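Local coordinates for protein lovastatin nonaketide synthase, polyketide synthase component (Aspergillus terreus, PDB 7CPX) that builds the dihydromonacolin L nonaketide on the route to lovastatin by repeated condensation of malonyl units with ketoreduction, dehydration and methylation of the growing chain, working as a homodimer, at residues H1109-V1115 and M1141-R1147; A1148-F1154 and E1220-T1226; T1295-A1301 and N1373-P1377. The protein carries 2 engineered substitutions. All coordinates share one frame; numbering follows the deposited sequence.

Interaction 1: residues H1109-V1115 and M1141-R1147; sequences HPHMNRV and MQRADLR
The imidazole of His1109 lies flat over the aliphatic part of Arg1147: CD of Arg1147 is 3.6 Å from the ring centroid and 11° off its normal, a CH-pi contact. Pro1110 CD lies against the opposite face, toward its rim, while Asp1145 CB meets the ring at its edge, 3.5 Å from NE2. With CG of His1109 anti to the backbone N (chi1 -158°), the ring reaches back across the turn that follows Ala1144. Next to it, Met1112 CE rests 3.8 Å from Arg1147 CB, and its own CB is 4.2 Å from Ala1144 CB. Further along from this packed end the chains pair as antiparallel strands: Arg1143 N bonds to Asn1113 O at 2.9 Å (154° at hydrogen), whereas the return bond from Asn1113 N is weak. Val1115 leans CG2 on Arg1143 CG, 3.5 Å away; the Arg1143 guanidinium itself is held by the carbonyl of Ala1183. On the other face Arg1114 extends into solvent, with a long, weak ion pair to Glu2346. His1109 also meets His2200 of the ketoreductase edge-to-face, so the segment bridges two domains. Residues 1113-1115 form the outermost strand on this side within the chain, consistent with the C-terminal hotdog fold of the dehydratase.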
loop_
_atom_site.group_PDB
_atom_site.type_symbol
_atom_site.label_atom_id
_atom_site.label_comp_id
_atom_site.label_asym_id
_atom_site.label_seq_id
_atom_site.Cartn_x
_atom_site.Cartn_y
_atom_site.Cartn_z
ATOM N N HIS A 1109 39.079 10.662 18.680
ATOM C CA HIS A 1109 39.885 11.737 18.107
ATOM C C HIS A 1109 40.567 12.550 19.203
ATOM O O HIS A 1109 39.919 12.973 20.169
ATOM C CB HIS A 1109 39.003 12.637 17.239
ATOM C CG HIS A 1109 39.762 13.422 16.217
ATOM N ND1 HIS A 1109 40.465 12.826 15.193
ATOM C CD2 HIS A 1109 39.938 14.755 16.068
ATOM C CE1 HIS A 1109 41.038 13.759 14.453
ATOM N NE2 HIS A 1109 40.735 14.938 14.963
ATOM N N PRO A 1110 41.881 12.788 19.080
ATOM C CA PRO A 1110 42.708 13.047 20.268
ATOM C C PRO A 1110 42.333 14.264 21.094
ATOM O O PRO A 1110 41.976 14.141 22.270
ATOM C CB PRO A 1110 44.103 13.225 19.663
ATOM C CG PRO A 1110 43.833 13.789 18.303
ATOM C CD PRO A 1110 42.621 13.052 17.833
ATOM N N HIS A 1111 42.405 15.444 20.487
ATOM C CA HIS A 1111 42.189 16.704 21.178
ATOM C C HIS A 1111 40.923 17.332 20.632
ATOM O O HIS A 1111 40.832 17.609 19.433
ATOM C CB HIS A 1111 43.362 17.664 20.982
ATOM C CG HIS A 1111 44.700 17.002 21.017
ATOM N ND1 HIS A 1111 45.447 16.891 22.170
ATOM C CD2 HIS A 1111 45.437 16.433 20.035
ATOM C CE1 HIS A 1111 46.581 16.273 21.898
ATOM N NE2 HIS A 1111 46.600 15.984 20.610
ATOM N N MET A 1112 39.954 17.549 21.508
ATOM C CA MET A 1112 38.689 18.141 21.100
ATOM C C MET A 1112 38.237 19.043 22.236
ATOM O O MET A 1112 38.008 18.569 23.352
ATOM C CB MET A 1112 37.654 17.064 20.791
ATOM C CG MET A 1112 38.224 15.832 20.110
ATOM S SD MET A 1112 36.945 14.736 19.475
ATOM C CE MET A 1112 36.660 15.466 17.867
ATOM N N ASN A 1113 38.138 20.339 21.959
ATOM C CA ASN A 1113 37.640 21.273 22.952
ATOM C C ASN A 1113 36.286 20.806 23.458
ATOM O O ASN A 1113 35.408 20.436 22.671
ATOM C CB ASN A 1113 37.536 22.672 22.350
ATOM C CG ASN A 1113 38.883 23.227 21.933
ATOM O OD1 ASN A 1113 39.521 23.964 22.684
ATOM N ND2 ASN A 1113 39.324 22.871 20.732
ATOM N N ARG A 1114 36.134 20.806 24.782
ATOM C CA ARG A 1114 34.929 20.300 25.423
ATOM C C ARG A 1114 33.746 21.205 25.115
ATOM O O ARG A 1114 33.627 22.299 25.674
ATOM C CB ARG A 1114 35.142 20.190 26.933
ATOM C CG ARG A 1114 33.997 19.527 27.679
ATOM C CD ARG A 1114 34.127 19.732 29.179
ATOM N NE ARG A 1114 34.062 21.145 29.537
ATOM C CZ ARG A 1114 32.936 21.826 29.703
ATOM N NH1 ARG A 1114 31.752 21.254 29.555
ATOM N NH2 ARG A 1114 33.000 23.115 30.025
ATOM N N VAL A 1115 32.868 20.751 24.225
ATOM C CA VAL A 1115 31.700 21.531 23.840
ATOM C C VAL A 1115 30.750 21.607 25.025
ATOM O O VAL A 1115 30.252 20.582 25.508
ATOM C CB VAL A 1115 31.012 20.905 22.622
ATOM C CG1 VAL A 1115 29.688 21.591 22.358
ATOM C CG2 VAL A 1115 31.923 20.975 21.410
ATOM N N MET A 1141 30.049 16.246 24.730
ATOM C CA MET A 1141 30.641 16.289 23.406
ATOM C C MET A 1141 31.901 17.138 23.447
ATOM O O MET A 1141 32.078 17.992 24.317
ATOM C CB MET A 1141 29.659 16.842 22.366
ATOM C CG MET A 1141 30.196 16.832 20.944
ATOM S SD MET A 1141 28.937 17.176 19.703
ATOM C CE MET A 1141 28.437 18.829 20.172
ATOM N N GLN A 1142 32.782 16.885 22.486
ATOM C CA GLN A 1142 34.013 17.644 22.342
ATOM C C GLN A 1142 34.421 17.607 20.878
ATOM O O GLN A 1142 34.398 16.542 20.256
ATOM C CB GLN A 1142 35.116 17.080 23.241
ATOM C CG GLN A 1142 35.367 15.588 23.077
ATOM C CD GLN A 1142 34.621 14.757 24.098
ATOM O OE1 GLN A 1142 33.402 14.860 24.231
ATOM N NE2 GLN A 1142 35.353 13.931 24.835
ATOM N N ARG A 1143 34.798 18.765 20.340
ATOM C CA ARG A 1143 34.995 18.920 18.904
ATOM C C ARG A 1143 36.358 19.520 18.594
ATOM O O ARG A 1143 36.891 20.321 19.363
ATOM C CB ARG A 1143 33.917 19.815 18.286
ATOM C CG ARG A 1143 34.038 21.286 18.671
ATOM C CD ARG A 1143 33.103 22.153 17.862
ATOM N NE ARG A 1143 33.338 22.016 16.431
ATOM C CZ ARG A 1143 34.351 22.577 15.784
ATOM N NH1 ARG A 1143 35.249 23.315 16.415
ATOM N NH2 ARG A 1143 34.469 22.390 14.474
ATOM N N ALA A 1144 36.901 19.140 17.439
ATOM C CA ALA A 1144 38.111 19.751 16.906
ATOM C C ALA A 1144 38.420 19.124 15.555
ATOM O O ALA A 1144 37.935 18.037 15.230
ATOM C CB ALA A 1144 39.302 19.579 17.845
ATOM N N ASP A 1145 39.241 19.828 14.774
ATOM C CA ASP A 1145 39.729 19.322 13.493
ATOM C C ASP A 1145 38.575 18.862 12.608
ATOM O O ASP A 1145 38.630 17.805 11.977
ATOM C CB ASP A 1145 40.732 18.190 13.703
ATOM C CG ASP A 1145 41.929 18.616 14.528
ATOM O OD1 ASP A 1145 42.002 19.805 14.903
ATOM O OD2 ASP A 1145 42.797 17.762 14.804
ATOM N N LEU A 1146 37.516 19.668 12.563
ATOM C CA LEU A 1146 36.329 19.336 11.780
ATOM C C LEU A 1146 35.774 17.977 12.198
ATOM O O LEU A 1146 35.350 17.172 11.368
ATOM C CB LEU A 1146 36.638 19.360 10.282
ATOM C CG LEU A 1146 35.438 19.331 9.336
ATOM C CD1 LEU A 1146 34.492 20.476 9.639
ATOM C CD2 LEU A 1146 35.898 19.388 7.889
ATOM N N ARG A 1147 35.786 17.720 13.503
ATOM C CA ARG A 1147 35.378 16.431 14.035
ATOM C C ARG A 1147 34.780 16.637 15.416
ATOM O O ARG A 1147 35.027 17.651 16.075
ATOM C CB ARG A 1147 36.559 15.461 14.105
ATOM C CG ARG A 1147 36.364 14.190 13.312
ATOM C CD ARG A 1147 37.681 13.467 13.097
ATOM N NE ARG A 1147 38.427 14.019 11.972
ATOM C CZ ARG A 1147 39.482 13.439 11.415
ATOM N NH1 ARG A 1147 39.947 12.282 11.854
ATOM N NH2 ARG A 1147 40.082 14.034 10.389
#

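Interaction 2: residues A1148-F1154 and E1220-T1226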
loop_
_atom_site.group_PDB
_atom_site.type_symbol
_atom_site.label_atom_id
_atom_site.label_comp_id
_atom_site.label_asym_id
_atom_site.label_seq_id
_atom_site.Cartn_x
_atom_site.Cartn_y
_atom_site.Cartn_z
ATOM N N ALA A 1148 33.988 15.660 15.849
ATOM C CA ALA A 1148 33.422 15.692 17.187
ATOM C C ALA A 1148 33.353 14.274 17.725
ATOM O O ALA A 1148 33.424 13.298 16.977
ATOM C CB ALA A 1148 32.035 16.344 17.209
ATOM N N SER A 1149 33.237 14.174 19.043
ATOM C CA SER A 1149 33.113 12.884 19.703
ATOM C C SER A 1149 32.524 13.122 21.081
ATOM O O SER A 1149 32.262 14.258 21.476
ATOM C CB SER A 1149 34.464 12.169 19.794
ATOM O OG SER A 1149 34.341 10.934 20.475
ATOM N N GLY A 1150 32.302 12.042 21.798
ATOM C CA GLY A 1150 31.830 12.147 23.162
ATOM C C GLY A 1150 30.900 10.991 23.498
ATOM O O GLY A 1150 31.112 9.867 23.040
ATOM N N THR A 1151 29.878 11.292 24.295
ATOM C CA THR A 1151 28.917 10.292 24.730
ATOM C C THR A 1151 27.519 10.884 24.673
ATOM O O THR A 1151 27.293 11.996 25.161
ATOM C CB THR A 1151 29.225 9.810 26.151
ATOM O OG1 THR A 1151 30.624 9.526 26.269
ATOM C CG2 THR A 1151 28.434 8.561 26.472
ATOM N N LEU A 1152 26.592 10.142 24.075
ATOM C CA LEU A 1152 25.190 10.519 24.013
ATOM C C LEU A 1152 24.358 9.410 24.636
ATOM O O LEU A 1152 24.708 8.231 24.539
ATOM C CB LEU A 1152 24.744 10.775 22.568
ATOM C CG LEU A 1152 24.863 9.608 21.585
ATOM C CD1 LEU A 1152 23.604 8.758 21.576
ATOM C CD2 LEU A 1152 25.158 10.122 20.190
ATOM N N ASP A 1153 23.260 9.791 25.280
ATOM C CA ASP A 1153 22.420 8.824 25.976
ATOM C C ASP A 1153 21.657 7.988 24.958
ATOM O O ASP A 1153 20.821 8.511 24.213
ATOM C CB ASP A 1153 21.462 9.540 26.921
ATOM C CG ASP A 1153 22.182 10.294 28.020
ATOM O OD1 ASP A 1153 23.421 10.175 28.110
ATOM O OD2 ASP A 1153 21.508 11.004 28.796
ATOM N N PHE A 1154 21.944 6.688 24.923
ATOM C CA PHE A 1154 21.203 5.750 24.083
ATOM C C PHE A 1154 19.874 5.407 24.757
ATOM O O PHE A 1154 19.588 4.263 25.113
ATOM C CB PHE A 1154 22.037 4.504 23.822
ATOM C CG PHE A 1154 21.573 3.698 22.643
ATOM C CD1 PHE A 1154 22.030 3.989 21.371
ATOM C CD2 PHE A 1154 20.687 2.650 22.808
ATOM C CE1 PHE A 1154 21.611 3.251 20.285
ATOM C CE2 PHE A 1154 20.262 1.907 21.725
ATOM C CZ PHE A 1154 20.726 2.207 20.460
ATOM N N GLU A 1220 22.185 2.765 28.750
ATOM C CA GLU A 1220 21.546 3.750 27.882
ATOM C C GLU A 1220 22.413 4.990 27.712
ATOM O O GLU A 1220 21.907 6.117 27.710
ATOM C CB GLU A 1220 20.165 4.129 28.427
ATOM C CG GLU A 1220 20.170 4.820 29.783
ATOM C CD GLU A 1220 18.772 5.137 30.276
ATOM O OE1 GLU A 1220 17.814 4.491 29.803
ATOM O OE2 GLU A 1220 18.632 6.032 31.135
ATOM N N LYS A 1221 23.720 4.790 27.567
ATOM C CA LYS A 1221 24.650 5.894 27.354
ATOM C C LYS A 1221 25.842 5.343 26.587
ATOM O O LYS A 1221 26.634 4.573 27.138
ATOM C CB LYS A 1221 25.077 6.520 28.678
ATOM C CG LYS A 1221 25.977 7.729 28.522
ATOM C CD LYS A 1221 25.987 8.595 29.772
ATOM C CE LYS A 1221 26.560 7.855 30.970
ATOM N NZ LYS A 1221 26.599 8.715 32.187
ATOM N N VAL A 1222 25.965 5.736 25.323
ATOM C CA VAL A 1222 26.924 5.142 24.404
ATOM C C VAL A 1222 27.809 6.237 23.831
ATOM O O VAL A 1222 27.380 7.380 23.641
ATOM C CB VAL A 1222 26.216 4.371 23.270
ATOM C CG1 VAL A 1222 25.360 3.251 23.841
ATOM C CG2 VAL A 1222 25.377 5.323 22.435
ATOM N N ALA A 1223 29.050 5.870 23.530
ATOM C CA ALA A 1223 29.997 6.829 22.996
ATOM C C ALA A 1223 29.761 7.017 21.501
ATOM O O ALA A 1223 29.060 6.240 20.849
ATOM C CB ALA A 1223 31.427 6.371 23.266
ATOM N N PHE A 1224 30.362 8.069 20.954
ATOM C CA PHE A 1224 30.176 8.399 19.553
ATOM C C PHE A 1224 31.380 9.172 19.044
ATOM O O PHE A 1224 32.027 9.915 19.790
ATOM C CB PHE A 1224 28.907 9.230 19.331
ATOM C CG PHE A 1224 29.022 10.649 19.813
ATOM C CD1 PHE A 1224 29.523 11.634 18.984
ATOM C CD2 PHE A 1224 28.632 10.998 21.094
ATOM C CE1 PHE A 1224 29.638 12.936 19.419
ATOM C CE2 PHE A 1224 28.740 12.301 21.536
ATOM C CZ PHE A 1224 29.244 13.273 20.696
ATOM N N ASN A 1225 31.660 8.986 17.759
ATOM C CA ASN A 1225 32.575 9.811 16.991
ATOM C C ASN A 1225 31.856 10.268 15.730
ATOM O O ASN A 1225 30.895 9.641 15.281
ATOM C CB ASN A 1225 33.853 9.049 16.625
ATOM C CG ASN A 1225 34.582 8.517 17.840
ATOM O OD1 ASN A 1225 34.439 9.042 18.943
ATOM N ND2 ASN A 1225 35.371 7.468 17.642
ATOM N N THR A 1226 32.313 11.378 15.160
ATOM C CA THR A 1226 31.657 11.915 13.977
ATOM C C THR A 1226 32.616 12.827 13.232
ATOM O O THR A 1226 33.324 13.634 13.846
ATOM C CB THR A 1226 30.383 12.677 14.354
ATOM O OG1 THR A 1226 29.929 13.445 13.232
ATOM C CG2 THR A 1226 30.644 13.597 15.525
#
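Phe1224 lays its ring across the backbone of the neighbouring strand at Gly1150. With CG between its own backbone N and carbonyl carbon (chi1 73°), the side chain turns across the strand pair and not straight out from it. Its CB starts beside Leu1152 CD2 at 3.9 Å, and CG keeps the same neighbour. From there the two edges part: CD2 comes against Gly1150 C and CE2 against Thr1151 N, while CD1 sits 3.9 Å from Ser1149 CA and CE1 passes over Ser1149 C. At the tip, CZ meets the Ser1149 carbonyl. Gly1150 N stands 3.4 Å above the centre of the ring, a position open to the ring because glycine carries no side chain; this cross-strand cover is the aromatic rescue of glycine known from antiparallel sheets. The strands belong to the probable C-terminal hotdog fold of the dehydratase, whose sheet wraps helix 1170-1184: Phe1224 also touches Thr1179 of that helix, and the side chain of Leu1152 is about 9 Å from that of Asp1174, the predicted proton donor. Register is set by three hydrogen-bonded pairs, the straightest bond being Ala1148 N to Thr1226 O at 2.9 Å and 170°. Beyond Leu1152, whose CD1 lies 4.0 Å from Val1222 CG2, Phe1154 sets CB 3.6 Å from Val1222 CG1. Near Thr1151 CG2, past the end of the strands, the methylenes of Lys1221 run alongside Asp1153, with CD 3.4 Å from OD1, but the salt bridge of that carboxylate goes to Arg1137.

Interaction 3: residues T1295-A1301 and N1373-P1377; sequences TAQDKEA and NSYHP
Ser1374 OG, lying against Gln1297 CB, donates a 2.7 Å hydrogen bond to Asn1373 OD1 in its own segment. The donor stands 44° out of the plane of the amide carbonyl, so the bond comes from above and not on a lone pair. It spans adjacent residues and closes the polar end of the serine locally, and no hydrogen bond crosses between the segments. What crosses is contact by carbon: Ser1374 CB is 3.4 Å from Gln1297 CB, while the Gln1297 amide leads away to the exposed side. The OG is anti to the carbonyl carbon (chi1 -50°), which sends it past Gln1297 toward Thr1295, whose CG2 is 4.1 Å away. One turn on, Ala1301 takes over. Its CB meets the edge of the Tyr1375 ring, 3.4 Å from CD2 and 3.5 Å from Tyr1375 CB; Gln1297 O lies near the same ring plane, 3.8 Å from CD2. Asp1298 OD1 turns toward Ser1374 O, but both are acceptors, and the carboxylate is bonded instead through OD2 to Asn1608. The buried area is small, 251 Å² over both sides. Tyr1375 occupies the N-cap position of helix 1376-1386, and Ala1301 lies near the start of helix 1298-1309. The contact therefore joins the N-terminal ends of two helices in a mostly helical, strand-free stretch, consistent with the helical subdomain that accompanies the Rossmann-like core of polyketide C-methyltransferases.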
loop_
_atom_site.group_PDB
_atom_site.type_symbol
_atom_site.label_atom_id
_atom_site.label_comp_id
_atom_site.label_asym_id
_atom_site.label_seq_id
_atom_site.Cartn_x
_atom_site.Cartn_y
_atom_site.Cartn_z
ATOM N N THR A 1295 36.392 64.965 -22.611
ATOM C CA THR A 1295 37.221 64.259 -23.575
ATOM C C THR A 1295 37.245 65.003 -24.906
ATOM O O THR A 1295 36.449 65.913 -25.160
ATOM C CB THR A 1295 36.715 62.830 -23.777
ATOM O OG1 THR A 1295 37.575 62.141 -24.695
ATOM C CG2 THR A 1295 35.294 62.825 -24.323
ATOM N N ALA A 1296 38.181 64.600 -25.768
ATOM C CA ALA A 1296 38.373 65.304 -27.032
ATOM C C ALA A 1296 37.100 65.293 -27.867
ATOM O O ALA A 1296 36.732 66.311 -28.466
ATOM C CB ALA A 1296 39.530 64.677 -27.808
ATOM N N GLN A 1297 36.413 64.151 -27.924
ATOM C CA GLN A 1297 35.165 64.085 -28.676
ATOM C C GLN A 1297 34.117 65.019 -28.081
ATOM O O GLN A 1297 33.389 65.693 -28.819
ATOM C CB GLN A 1297 34.650 62.646 -28.713
ATOM C CG GLN A 1297 35.326 61.773 -29.762
ATOM C CD GLN A 1297 36.829 61.688 -29.581
ATOM O OE1 GLN A 1297 37.594 62.106 -30.451
ATOM N NE2 GLN A 1297 37.260 61.142 -28.450
ATOM N N ASP A 1298 34.024 65.071 -26.751
ATOM C CA ASP A 1298 33.154 66.056 -26.115
ATOM C C ASP A 1298 33.636 67.472 -26.413
ATOM O O ASP A 1298 32.835 68.358 -26.742
ATOM C CB ASP A 1298 33.096 65.806 -24.609
ATOM C CG ASP A 1298 31.993 66.594 -23.929
ATOM O OD1 ASP A 1298 30.810 66.367 -24.259
ATOM O OD2 ASP A 1298 32.308 67.435 -23.061
ATOM N N LYS A 1299 34.950 67.694 -26.314
ATOM C CA LYS A 1299 35.587 68.926 -26.757
ATOM C C LYS A 1299 35.627 69.034 -28.275
ATOM O O LYS A 1299 36.260 69.947 -28.812
ATOM C CB LYS A 1299 37.006 69.020 -26.187
ATOM C CG LYS A 1299 37.596 70.422 -26.225
ATOM C CD LYS A 1299 38.921 70.499 -25.481
ATOM C CE LYS A 1299 40.002 69.681 -26.170
ATOM N NZ LYS A 1299 41.319 69.814 -25.488
ATOM N N GLU A 1300 35.012 68.079 -28.967
ATOM C CA GLU A 1300 34.577 68.249 -30.341
ATOM C C GLU A 1300 33.065 68.192 -30.473
ATOM O O GLU A 1300 32.528 68.693 -31.466
ATOM C CB GLU A 1300 35.203 67.173 -31.244
ATOM C CG GLU A 1300 34.905 67.338 -32.725
ATOM C CD GLU A 1300 35.441 68.640 -33.290
ATOM O OE1 GLU A 1300 36.260 69.294 -32.610
ATOM O OE2 GLU A 1300 35.042 69.011 -34.414
ATOM N N ALA A 1301 32.370 67.603 -29.499
ATOM C CA ALA A 1301 30.915 67.588 -29.472
ATOM C C ALA A 1301 30.361 68.998 -29.367
ATOM O O ALA A 1301 29.706 69.490 -30.291
ATOM C CB ALA A 1301 30.418 66.755 -28.290
ATOM N N ASN A 1373 29.355 58.839 -30.480
ATOM C CA ASN A 1373 29.342 59.094 -29.048
ATOM C C ASN A 1373 29.869 60.491 -28.727
ATOM O O ASN A 1373 30.441 61.186 -29.570
ATOM C CB ASN A 1373 30.182 58.048 -28.318
ATOM C CG ASN A 1373 31.670 58.239 -28.544
ATOM O OD1 ASN A 1373 32.370 58.803 -27.702
ATOM N ND2 ASN A 1373 32.162 57.776 -29.688
ATOM N N SER A 1374 29.673 60.892 -27.472
ATOM C CA SER A 1374 30.105 62.146 -26.868
ATOM C C SER A 1374 29.248 63.323 -27.325
ATOM O O SER A 1374 29.424 64.426 -26.807
ATOM C CB SER A 1374 31.583 62.475 -27.154
ATOM O OG SER A 1374 32.419 61.371 -26.855
ATOM N N TYR A 1375 28.329 63.133 -28.270
ATOM C CA TYR A 1375 27.440 64.200 -28.703
ATOM C C TYR A 1375 26.029 63.721 -28.998
ATOM O O TYR A 1375 25.201 64.533 -29.421
ATOM C CB TYR A 1375 28.003 64.891 -29.956
ATOM C CG TYR A 1375 29.009 64.059 -30.717
ATOM C CD1 TYR A 1375 28.615 62.925 -31.408
ATOM C CD2 TYR A 1375 30.350 64.411 -30.752
ATOM C CE1 TYR A 1375 29.524 62.164 -32.110
ATOM C CE2 TYR A 1375 31.270 63.655 -31.450
ATOM C CZ TYR A 1375 30.853 62.533 -32.129
ATOM O OH TYR A 1375 31.769 61.778 -32.826
ATOM N N HIS A 1376 25.724 62.446 -28.789
ATOM C CA HIS A 1376 24.445 61.901 -29.219
ATOM C C HIS A 1376 23.284 62.532 -28.458
ATOM O O HIS A 1376 22.466 63.229 -29.066
ATOM C CB HIS A 1376 24.424 60.381 -29.053
ATOM C CG HIS A 1376 23.060 59.782 -29.192
ATOM N ND1 HIS A 1376 22.336 59.849 -30.363
ATOM C CD2 HIS A 1376 22.282 59.116 -28.307
ATOM C CE1 HIS A 1376 21.173 59.244 -30.195
ATOM N NE2 HIS A 1376 21.116 58.790 -28.956
ATOM N N PRO A 1377 23.171 62.324 -27.143
ATOM C CA PRO A 1377 21.948 62.775 -26.456
ATOM C C PRO A 1377 21.718 64.274 -26.535
ATOM O O PRO A 1377 20.589 64.705 -26.796
ATOM C CB PRO A 1377 22.172 62.307 -25.013
ATOM C CG PRO A 1377 23.648 62.264 -24.861
ATOM C CD PRO A 1377 24.177 61.818 -26.193
#

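In the fold
Following the chain from the N terminus, interaction 1 closes a loop of 25 residues that includes helix 1117-1126. Interaction 2 opens directly after it and closes a longer one of 65 residues, containing helix 1170-1184. The two are in series, neither nested nor crossed, yet they adjoin in space, their centres 13 Å apart: strands 1140-1144 and 1147-1152 are neighbours, joined by a probable hydrogen bond from Gln1142 N to Ser1149 O at 2.9 Å. Together they order 1113-1115, 1140-1144, 1147-1152 and 1222-1230 side by side in the dehydratase. Interaction 3 separately closes 71 mostly helical residues, bringing together the starts of helices 1298-1309 and 1376-1386, its nearest atoms about 53 Å from interaction 1.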